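Local coordinates for protein DOA1 (Saccharomyces cerevisiae, PDB 3ODT) that probably binds ubiquitin through its WD40 beta-propeller domain and so helps regulate the turnover of F-box proteins, at residues 248-253 with 258-263; 277-282 with 296-301; 158-163 with 168-173. All coordinates share one frame; numbering follows the deposited sequence.

Contact 1: 248-253 with 258-263; sequences VRIWSK and LKQVIT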
loop_
_atom_site.group_PDB
_atom_site.type_symbol
_atom_site.label_atom_id
_atom_site.label_comp_id
_atom_site.label_asym_id
_atom_site.label_seq_id
_atom_site.Cartn_x
_atom_site.Cartn_y
_atom_site.Cartn_z
ATOM N N VAL A 248 8.857 10.331 -5.132
ATOM C CA VAL A 248 8.205 10.204 -3.830
ATOM C C VAL A 248 7.990 11.630 -3.360
ATOM O O VAL A 248 8.917 12.445 -3.417
ATOM C CB VAL A 248 9.089 9.446 -2.814
ATOM C CG1 VAL A 248 8.415 9.425 -1.451
ATOM C CG2 VAL A 248 9.336 8.020 -3.312
ATOM N N ARG A 249 6.790 11.947 -2.903
ATOM C CA ARG A 249 6.488 13.310 -2.514
ATOM C C ARG A 249 5.921 13.341 -1.119
ATOM O O ARG A 249 5.186 12.433 -0.721
ATOM C CB ARG A 249 5.554 13.981 -3.507
ATOM C CG ARG A 249 6.174 14.062 -4.874
ATOM C CD ARG A 249 5.286 14.768 -5.867
ATOM N NE ARG A 249 5.846 14.715 -7.222
ATOM C CZ ARG A 249 5.957 15.735 -8.051
ATOM N NH1 ARG A 249 5.638 16.964 -7.680
ATOM N NH2 ARG A 249 6.445 15.505 -9.266
ATOM N N ILE A 250 6.228 14.403 -0.389
ATOM C CA ILE A 250 5.723 14.563 0.962
ATOM C C ILE A 250 4.920 15.846 0.992
ATOM O O ILE A 250 5.414 16.873 0.532
ATOM C CB ILE A 250 6.874 14.615 1.997
ATOM C CG1 ILE A 250 7.635 13.281 2.005
ATOM C CG2 ILE A 250 6.341 14.866 3.404
ATOM C CD1 ILE A 250 8.969 13.345 1.365
ATOM N N TRP A 251 3.693 15.787 1.515
ATOM C CA TRP A 251 2.766 16.929 1.498
ATOM C C TRP A 251 2.212 17.246 2.900
ATOM O O TRP A 251 2.003 16.362 3.742
ATOM C CB TRP A 251 1.544 16.622 0.633
ATOM C CG TRP A 251 1.781 15.973 -0.686
ATOM C CD1 TRP A 251 2.068 14.666 -0.898
ATOM C CD2 TRP A 251 1.691 16.582 -1.983
ATOM N NE1 TRP A 251 2.163 14.411 -2.253
ATOM C CE2 TRP A 251 1.947 15.577 -2.938
ATOM C CE3 TRP A 251 1.437 17.883 -2.427
ATOM C CZ2 TRP A 251 1.944 15.826 -4.317
ATOM C CZ3 TRP A 251 1.446 18.135 -3.804
ATOM C CH2 TRP A 251 1.687 17.104 -4.729
ATOM N N SER A 252 1.927 18.518 3.135
ATOM C CA SER A 252 1.107 18.889 4.257
ATOM C C SER A 252 -0.345 18.523 3.960
ATOM O O SER A 252 -0.945 19.041 3.031
ATOM C CB SER A 252 1.182 20.385 4.505
ATOM O OG SER A 252 0.147 20.769 5.381
ATOM N N LYS A 253 -0.905 17.620 4.751
ATOM C CA LYS A 253 -2.302 17.247 4.576
ATOM C C LYS A 253 -3.178 18.451 4.864
ATOM O O LYS A 253 -4.143 18.702 4.148
ATOM C CB LYS A 253 -2.645 16.081 5.496
ATOM C CG LYS A 253 -4.089 15.679 5.490
ATOM C CD LYS A 253 -4.821 16.371 6.589
ATOM C CE LYS A 253 -6.103 15.647 6.947
ATOM N NZ LYS A 253 -6.908 16.508 7.832
ATOM N N LEU A 258 3.668 21.286 -0.774
ATOM C CA LEU A 258 4.501 20.199 -1.250
ATOM C C LEU A 258 5.849 20.362 -0.580
ATOM O O LEU A 258 6.649 21.202 -0.954
ATOM C CB LEU A 258 4.621 20.288 -2.756
ATOM C CG LEU A 258 5.536 19.305 -3.449
ATOM C CD1 LEU A 258 5.303 17.850 -3.000
ATOM C CD2 LEU A 258 5.361 19.443 -4.955
ATOM N N LYS A 259 6.059 19.580 0.456
ATOM C CA LYS A 259 7.204 19.779 1.349
ATOM C C LYS A 259 8.521 19.271 0.743
ATOM O O LYS A 259 9.586 19.854 0.996
ATOM C CB LYS A 259 6.953 19.075 2.682
ATOM C CG LYS A 259 5.746 19.606 3.479
ATOM C CD LYS A 259 5.662 18.895 4.823
ATOM C CE LYS A 259 4.642 19.468 5.739
ATOM N NZ LYS A 259 5.014 19.113 7.135
ATOM N N GLN A 260 8.457 18.175 -0.014
ATOM C CA GLN A 260 9.656 17.612 -0.606
ATOM C C GLN A 260 9.290 16.759 -1.813
ATOM O O GLN A 260 8.249 16.073 -1.825
ATOM C CB GLN A 260 10.451 16.768 0.403
ATOM C CG GLN A 260 11.769 16.314 -0.112
ATOM C CD GLN A 260 12.567 15.585 0.943
ATOM O OE1 GLN A 260 12.067 15.303 2.031
ATOM N NE2 GLN A 260 13.803 15.242 0.619
ATOM N N VAL A 261 10.154 16.806 -2.822
ATOM C CA VAL A 261 10.098 15.889 -3.958
ATOM C C VAL A 261 11.415 15.159 -4.020
ATOM O O VAL A 261 12.478 15.772 -4.137
ATOM C CB VAL A 261 9.877 16.623 -5.271
ATOM C CG1 VAL A 261 9.896 15.648 -6.467
ATOM C CG2 VAL A 261 8.593 17.413 -5.224
ATOM N N ILE A 262 11.328 13.844 -3.940
ATOM C CA ILE A 262 12.477 12.957 -4.072
ATOM C C ILE A 262 12.380 12.247 -5.421
ATOM O O ILE A 262 11.392 11.564 -5.727
ATOM C CB ILE A 262 12.493 11.883 -2.965
ATOM C CG1 ILE A 262 12.623 12.515 -1.579
ATOM C CG2 ILE A 262 13.644 10.911 -3.151
ATOM C CD1 ILE A 262 12.300 11.589 -0.447
ATOM N N THR A 263 13.370 12.466 -6.261
ATOM C CA THR A 263 13.388 11.905 -7.588
ATOM C C THR A 263 14.384 10.766 -7.610
ATOM O O THR A 263 15.516 10.917 -7.188
ATOM C CB THR A 263 13.761 12.945 -8.624
ATOM O OG1 THR A 263 12.814 14.017 -8.577
ATOM C CG2 THR A 263 13.749 12.326 -10.017
#

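Contact 2: 277-282 with 296-301; sequences NGDIIV and KSRWAS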
loop_
_atom_site.group_PDB
_atom_site.type_symbol
_atom_site.label_atom_id
_atom_site.label_comp_id
_atom_site.label_asym_id
_atom_site.label_seq_id
_atom_site.Cartn_x
_atom_site.Cartn_y
_atom_site.Cartn_z
ATOM N N ASN A 277 8.667 5.417 13.272
ATOM C CA ASN A 277 9.607 6.474 13.616
ATOM C C ASN A 277 9.658 7.565 12.548
ATOM O O ASN A 277 10.490 8.464 12.603
ATOM C CB ASN A 277 10.996 5.904 13.881
ATOM C CG ASN A 277 11.603 5.247 12.665
ATOM O OD1 ASN A 277 11.094 5.332 11.562
ATOM N ND2 ASN A 277 12.690 4.560 12.882
ATOM N N GLY A 278 8.776 7.447 11.560
ATOM C CA GLY A 278 8.691 8.408 10.487
ATOM C C GLY A 278 9.484 8.066 9.226
ATOM O O GLY A 278 9.322 8.726 8.216
ATOM N N ASP A 279 10.346 7.059 9.272
ATOM C CA ASP A 279 11.128 6.723 8.096
ATOM C C ASP A 279 10.222 6.206 6.989
ATOM O O ASP A 279 9.184 5.594 7.252
ATOM C CB ASP A 279 12.222 5.707 8.426
ATOM C CG ASP A 279 13.382 6.325 9.197
ATOM O OD1 ASP A 279 13.266 7.458 9.711
ATOM O OD2 ASP A 279 14.441 5.640 9.285
ATOM N N ILE A 280 10.627 6.461 5.758
ATOM C CA ILE A 280 9.828 6.110 4.590
ATOM C C ILE A 280 10.480 4.960 3.829
ATOM O O ILE A 280 11.674 5.011 3.540
ATOM C CB ILE A 280 9.622 7.314 3.644
ATOM C CG1 ILE A 280 8.799 8.399 4.348
ATOM C CG2 ILE A 280 8.920 6.854 2.395
ATOM C CD1 ILE A 280 8.768 9.727 3.613
ATOM N N ILE A 281 9.704 3.914 3.566
ATOM C CA ILE A 281 10.153 2.757 2.786
ATOM C C ILE A 281 9.580 2.906 1.383
ATOM O O ILE A 281 8.417 3.282 1.219
ATOM C CB ILE A 281 9.622 1.439 3.366
ATOM C CG1 ILE A 281 9.823 1.384 4.879
ATOM C CG2 ILE A 281 10.279 0.271 2.667
ATOM C CD1 ILE A 281 8.925 0.383 5.608
ATOM N N VAL A 282 10.411 2.614 0.373
ATOM C CA VAL A 282 10.071 2.837 -1.022
ATOM C C VAL A 282 10.422 1.610 -1.871
ATOM O O VAL A 282 11.533 1.092 -1.798
ATOM C CB VAL A 282 10.847 4.055 -1.604
ATOM C CG1 VAL A 282 10.391 4.352 -3.019
ATOM C CG2 VAL A 282 10.681 5.268 -0.721
ATOM N N LYS A 296 19.436 12.467 10.806
ATOM C CA LYS A 296 20.760 12.463 10.219
ATOM C C LYS A 296 21.599 11.265 10.682
ATOM O O LYS A 296 22.424 10.751 9.917
ATOM C CB LYS A 296 21.457 13.788 10.508
ATOM C CG LYS A 296 22.805 13.914 9.810
ATOM C CD LYS A 296 23.362 15.336 9.914
ATOM C CE LYS A 296 24.748 15.441 9.275
ATOM N NZ LYS A 296 24.919 16.704 8.489
ATOM N N SER A 297 21.358 10.784 11.900
ATOM C CA SER A 297 22.077 9.626 12.432
ATOM C C SER A 297 21.890 8.388 11.568
ATOM O O SER A 297 22.700 7.470 11.621
ATOM C CB SER A 297 21.615 9.303 13.854
ATOM O OG SER A 297 20.224 9.025 13.887
ATOM N N ARG A 298 20.821 8.387 10.772
ATOM C CA ARG A 298 20.464 7.282 9.896
ATOM C C ARG A 298 20.707 7.543 8.396
ATOM O O ARG A 298 20.364 6.721 7.577
ATOM C CB ARG A 298 18.979 6.925 10.109
ATOM C CG ARG A 298 18.687 6.391 11.485
ATOM C CD ARG A 298 17.491 5.467 11.506
ATOM N NE ARG A 298 16.225 6.189 11.474
ATOM C CZ ARG A 298 15.712 6.851 12.507
ATOM N NH1 ARG A 298 16.367 6.957 13.653
ATOM N NH2 ARG A 298 14.549 7.446 12.383
ATOM N N TRP A 299 21.306 8.671 8.034
ATOM C CA TRP A 299 21.641 8.937 6.641
ATOM C C TRP A 299 22.816 8.095 6.125
ATOM O O TRP A 299 23.846 7.966 6.770
ATOM C CB TRP A 299 21.962 10.419 6.450
ATOM C CG TRP A 299 20.781 11.331 6.650
ATOM C CD1 TRP A 299 19.487 10.970 6.877
ATOM C CD2 TRP A 299 20.805 12.755 6.655
ATOM N NE1 TRP A 299 18.698 12.084 7.008
ATOM C CE2 TRP A 299 19.485 13.199 6.882
ATOM C CE3 TRP A 299 21.813 13.709 6.474
ATOM C CZ2 TRP A 299 19.150 14.550 6.941
ATOM C CZ3 TRP A 299 21.477 15.048 6.522
ATOM C CH2 TRP A 299 20.157 15.457 6.754
ATOM N N ALA A 300 22.653 7.530 4.939
ATOM C CA ALA A 300 23.717 6.746 4.314
ATOM C C ALA A 300 25.006 7.561 4.179
ATOM O O ALA A 300 26.122 7.031 4.280
ATOM C CB ALA A 300 23.253 6.258 2.950
ATOM N N SER A 301 24.854 8.853 3.931
ATOM C CA SER A 301 26.016 9.741 3.758
ATOM C C SER A 301 26.838 9.876 5.050
ATOM O O SER A 301 26.410 9.443 6.127
ATOM C CB SER A 301 25.574 11.129 3.248
ATOM O OG SER A 301 24.717 11.793 4.170
#

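Contact 3: 158-163 with 168-173; sequences FLTASA and KLWQND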
loop_
_atom_site.group_PDB
_atom_site.type_symbol
_atom_site.label_atom_id
_atom_site.label_comp_id
_atom_site.label_asym_id
_atom_site.label_seq_id
_atom_site.Cartn_x
_atom_site.Cartn_y
_atom_site.Cartn_z
ATOM N N PHE A 158 -15.941 -0.365 4.966
ATOM C CA PHE A 158 -14.786 -0.574 4.116
ATOM C C PHE A 158 -14.844 0.428 2.983
ATOM O O PHE A 158 -15.932 0.914 2.605
ATOM C CB PHE A 158 -14.780 -2.000 3.558
ATOM C CG PHE A 158 -15.061 -3.036 4.621
ATOM C CD1 PHE A 158 -14.142 -3.264 5.606
ATOM C CD2 PHE A 158 -16.271 -3.710 4.668
ATOM C CE1 PHE A 158 -14.392 -4.173 6.609
ATOM C CE2 PHE A 158 -16.535 -4.598 5.675
ATOM C CZ PHE A 158 -15.586 -4.843 6.643
ATOM N N LEU A 159 -13.691 0.715 2.410
ATOM C CA LEU A 159 -13.577 1.674 1.310
ATOM C C LEU A 159 -12.755 1.047 0.179
ATOM O O LEU A 159 -11.717 0.450 0.426
ATOM C CB LEU A 159 -12.882 2.938 1.799
ATOM C CG LEU A 159 -13.064 4.196 0.957
ATOM C CD1 LEU A 159 -14.498 4.727 0.993
ATOM C CD2 LEU A 159 -12.087 5.268 1.447
ATOM N N THR A 160 -13.246 1.157 -1.047
ATOM C CA THR A 160 -12.584 0.580 -2.200
ATOM C C THR A 160 -12.398 1.633 -3.290
ATOM O O THR A 160 -13.212 2.569 -3.429
ATOM C CB THR A 160 -13.426 -0.600 -2.763
ATOM O OG1 THR A 160 -14.752 -0.144 -3.064
ATOM C CG2 THR A 160 -13.501 -1.759 -1.736
ATOM N N ALA A 161 -11.360 1.434 -4.087
ATOM C CA ALA A 161 -10.979 2.304 -5.184
ATOM C C ALA A 161 -10.847 1.471 -6.437
ATOM O O ALA A 161 -10.221 0.395 -6.420
ATOM C CB ALA A 161 -9.636 2.929 -4.893
ATOM N N SER A 162 -11.367 1.983 -7.545
ATOM C CA SER A 162 -11.463 1.191 -8.768
ATOM C C SER A 162 -11.093 1.892 -10.062
ATOM O O SER A 162 -11.187 3.117 -10.209
ATOM C CB SER A 162 -12.886 0.605 -8.841
ATOM O OG SER A 162 -13.171 -0.088 -10.034
ATOM N N ALA A 163 -10.698 1.075 -11.044
ATOM C CA ALA A 163 -10.512 1.516 -12.413
ATOM C C ALA A 163 -11.808 2.004 -13.039
ATOM O O ALA A 163 -11.778 2.618 -14.121
ATOM C CB ALA A 163 -9.907 0.366 -13.267
ATOM N N LYS A 168 -15.954 3.457 -3.422
ATOM C CA LYS A 168 -17.182 3.017 -2.782
ATOM C C LYS A 168 -16.950 2.789 -1.309
ATOM O O LYS A 168 -15.932 2.180 -0.932
ATOM C CB LYS A 168 -17.733 1.749 -3.435
ATOM C CG LYS A 168 -18.350 2.004 -4.810
ATOM C CD LYS A 168 -18.708 0.731 -5.572
ATOM C CE LYS A 168 -19.199 1.062 -6.999
ATOM N NZ LYS A 168 -20.508 1.743 -7.000
ATOM N N LEU A 169 -17.893 3.252 -0.495
ATOM C CA LEU A 169 -17.965 2.958 0.921
ATOM C C LEU A 169 -19.005 1.863 1.141
ATOM O O LEU A 169 -20.101 1.908 0.569
ATOM C CB LEU A 169 -18.371 4.217 1.670
ATOM C CG LEU A 169 -18.685 4.078 3.157
ATOM C CD1 LEU A 169 -17.443 3.707 3.950
ATOM C CD2 LEU A 169 -19.285 5.374 3.707
ATOM N N TRP A 170 -18.638 0.852 1.915
ATOM C CA TRP A 170 -19.419 -0.361 2.118
ATOM C C TRP A 170 -19.724 -0.505 3.582
ATOM O O TRP A 170 -18.940 -0.079 4.429
ATOM C CB TRP A 170 -18.563 -1.571 1.726
ATOM C CG TRP A 170 -18.031 -1.557 0.353
ATOM C CD1 TRP A 170 -17.001 -0.793 -0.116
ATOM C CD2 TRP A 170 -18.487 -2.346 -0.751
ATOM N NE1 TRP A 170 -16.800 -1.055 -1.447
ATOM C CE2 TRP A 170 -17.696 -2.002 -1.863
ATOM C CE3 TRP A 170 -19.478 -3.329 -0.902
ATOM C CZ2 TRP A 170 -17.847 -2.602 -3.100
ATOM C CZ3 TRP A 170 -19.634 -3.916 -2.144
ATOM C CH2 TRP A 170 -18.806 -3.564 -3.226
ATOM N N GLN A 171 -20.852 -1.134 3.892
ATOM C CA GLN A 171 -21.092 -1.626 5.236
ATOM C C GLN A 171 -21.504 -3.076 5.091
ATOM O O GLN A 171 -22.405 -3.412 4.318
ATOM C CB GLN A 171 -22.130 -0.808 5.968
ATOM C CG GLN A 171 -22.333 -1.267 7.409
ATOM C CD GLN A 171 -22.974 -0.217 8.276
ATOM O OE1 GLN A 171 -23.952 0.439 7.882
ATOM N NE2 GLN A 171 -22.461 -0.077 9.498
ATOM N N ASN A 172 -20.797 -3.965 5.780
ATOM C CA ASN A 172 -20.949 -5.394 5.535
ATOM C C ASN A 172 -20.455 -5.708 4.125
ATOM O O ASN A 172 -19.318 -5.385 3.777
ATOM C CB ASN A 172 -22.408 -5.819 5.696
ATOM C CG ASN A 172 -22.882 -5.745 7.134
ATOM O OD1 ASN A 172 -22.089 -5.860 8.067
ATOM N ND2 ASN A 172 -24.183 -5.551 7.319
ATOM N N ASP A 173 -21.306 -6.322 3.308
ATOM C CA ASP A 173 -20.996 -6.509 1.895
ATOM C C ASP A 173 -21.857 -5.691 0.942
ATOM O O ASP A 173 -21.945 -6.014 -0.250
ATOM C CB ASP A 173 -21.058 -7.995 1.531
ATOM C CG ASP A 173 -22.433 -8.583 1.690
ATOM O OD1 ASP A 173 -23.338 -7.882 2.175
ATOM O OD2 ASP A 173 -22.604 -9.763 1.310
#

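Contact 1: 248-253 with 258-263
Val248 and Ile262 exchange two backbone hydrogen bonds, Ile262 N to Val248 O at 2.8 Å and Val248 N to Ile262 O, which fixes the antiparallel register of strands 248-251 and 258-263. The axes of these short segments approach to 4.7 Å, with 165° between their N-to-C directions. Farther along, Ile250 N donates to Gln260 O, while Ile250 O accepts from Lys259 N at 2.8 Å and only weakly from Gln260 N. Two residues therefore face one, the signature of a classic beta bulge, and the register slips by one so that Trp251 pairs with Leu258.

Side-chain packing occupies both faces of the sheet. On the face of Trp251, the methyl CD1 of Leu258 sits over the six-membered ring, 3.8 Å from its centroid and 5° off the ring normal, a CH-pi contact. Leu258 CG stands anti to its backbone N (chi1 176°), and from there its two methyls divide: CD1 goes to the indole, CD2 to Arg249 NH1 at 3.7 Å, near the guanidinium plane. Val261 covers one face of that guanidinium. On the other face of the sheet Ile250 CD1 touches Ile262 CD1 at 4.2 Å and makes a van der Waals contact with Gln260 OE1 at 3.7 Å.

Polar ends find their mates outside the two segments. Arg249 forms a salt bridge to Asp245 and a hydrogen bond to Thr247, Trp251 NE1 bonds Ser241, Gln260 OE1 accepts from Tyr8 N, and Lys259, whose CE passes Ser252 CB at 3.8 Å, reaches Asp238.

Strand 258-263 is the outermost of a four-stranded propeller blade. Strand 239-243 flanks 247-251 on its inner side, and the face bearing Val248 and Ile250 packs on strand 280-284 in the next blade.

Contact 2: 277-282 with 296-301
Asp279 and Arg298 meet in a two-point salt bridge, the close-fitting part of this small interface. The guanidinium takes the carboxylate side-on, with one nitrogen for each oxygen: NE gives to Asp279 OD2 at 2.9 Å and NH2 to Asp279 OD1 at 3.0 Å. The second bond is nearly straight, and both oxygens lie close to the guanidinium plane. The carboxylate is not coplanar, however, its plane being turned 39° from that of the guanidinium. OD2 is approached on its syn side, whereas NH2 comes to OD1 from above the carboxylate plane. A bend at chi3 of Arg298 (-78°) swings NE and NH2 round to present this edge.

Asn277 adds a looser contact. Its ND2 is 3.5 Å from Arg298 NH2; both atoms are donors, so the amide lies nearly parallel, the planes 10° apart, over the rim of the guanidinium without a hydrogen bond. The amide oxygen is used within its own loop, where Asn277 OD1 accepts from Asp279 N at 3.0 Å and closes an Asx turn.

The backbones stay well apart, the nearest CA atoms being those of Asp279 and Arg298 at 9.5 Å, and just 118 Å² is buried in all. Asn277 and Arg298 are partly exposed and form the solvent side, while Asp279 is buried.

The contact joins the chain after strand 289-293 to the turn before strand 280-284, in the propeller blade that strand 9-14 completes. Asp279 OD1 also accepts from Ser293 OG, so this oxygen is held by two donors. The buried carboxylate thus has its charge matched by Arg298, which probably favours its ionised form, and the paired charges tie the C-terminal tail to that turn.

Contact 3: 158-163 with 168-173
Lys168, near the start of strand 167-171, makes a reciprocal pair of backbone hydrogen bonds with Thr160: Lys168 N gives to Thr160 O, and Thr160 N to Lys168 O, each at 2.9 Å. The same Lys168 carbonyl receives a CA-H...O contact from Leu159 CA at 3.3 Å. The ammonium of Lys168 goes elsewhere, to Thr178 in the outer strand of the blade.

Leu169 follows as a non-hydrogen-bonded pair with Leu159, on the other face of the sheet. Leu159 CD1 lies 4.0 Å from Leu169 CB, and Leu169 CD1 rests at 3.4 Å from Phe158 O.

Trp170 returns to the face of Thr160 and Phe158. Its backbone bonds Phe158 in both directions, Trp170 N to Phe158 O measuring 2.8 Å. With CG beside the backbone N (chi1 -57°), the indole is carried back along the hairpin, and NE1 donates to Thr160 OG1 at 2.8 Å. This bond is straight, 170° at the hydrogen, and the oxygen lies within 6° of the ring plane. Thr160 CG2 also approaches NE1, and the two side chains cross at about a right angle.

Asn172, past the strand, sets its carbonyl O at the edge of the Phe158 ring, 3.5 Å from CE2.

A phenylalanine in place of Trp170 would probably leave Thr160 OG1 without its indole donor and the hydroxyl freer to turn.

Thr160 OG1 is also hydrogen-bonded to His141 NE2. The hydroxyl thus couples a histidine of the loop that enters the blade from its predecessor with a tryptophan of the third strand, matching the Trp, Ser/Thr and His members of the hydrogen-bonded tetrad known from WD40 repeats, and the buried indole N-H is satisfied.

In the fold
The three contacts belong to three blades of one seven-bladed propeller. Contacts 1 and 2 lie in adjacent blades, their centres about 15 Å apart, and touch directly: Val248 CG2 packs on Val282 CG1 at 3.8 Å, and Ile250 CG1 meets Ile280 CD1 at 4.1 Å. Contact 3 stands apart, its centre about 28 Å from that of contact 1 and about 34 Å from that of contact 2, on the opposite side of the chain's centre from the latter. Contact 2 belongs to the blade that strand 9-14 completes from the N-terminal end. Ser285 and Asn287, following strand 280-284, bind a calcium ion together with Asp20.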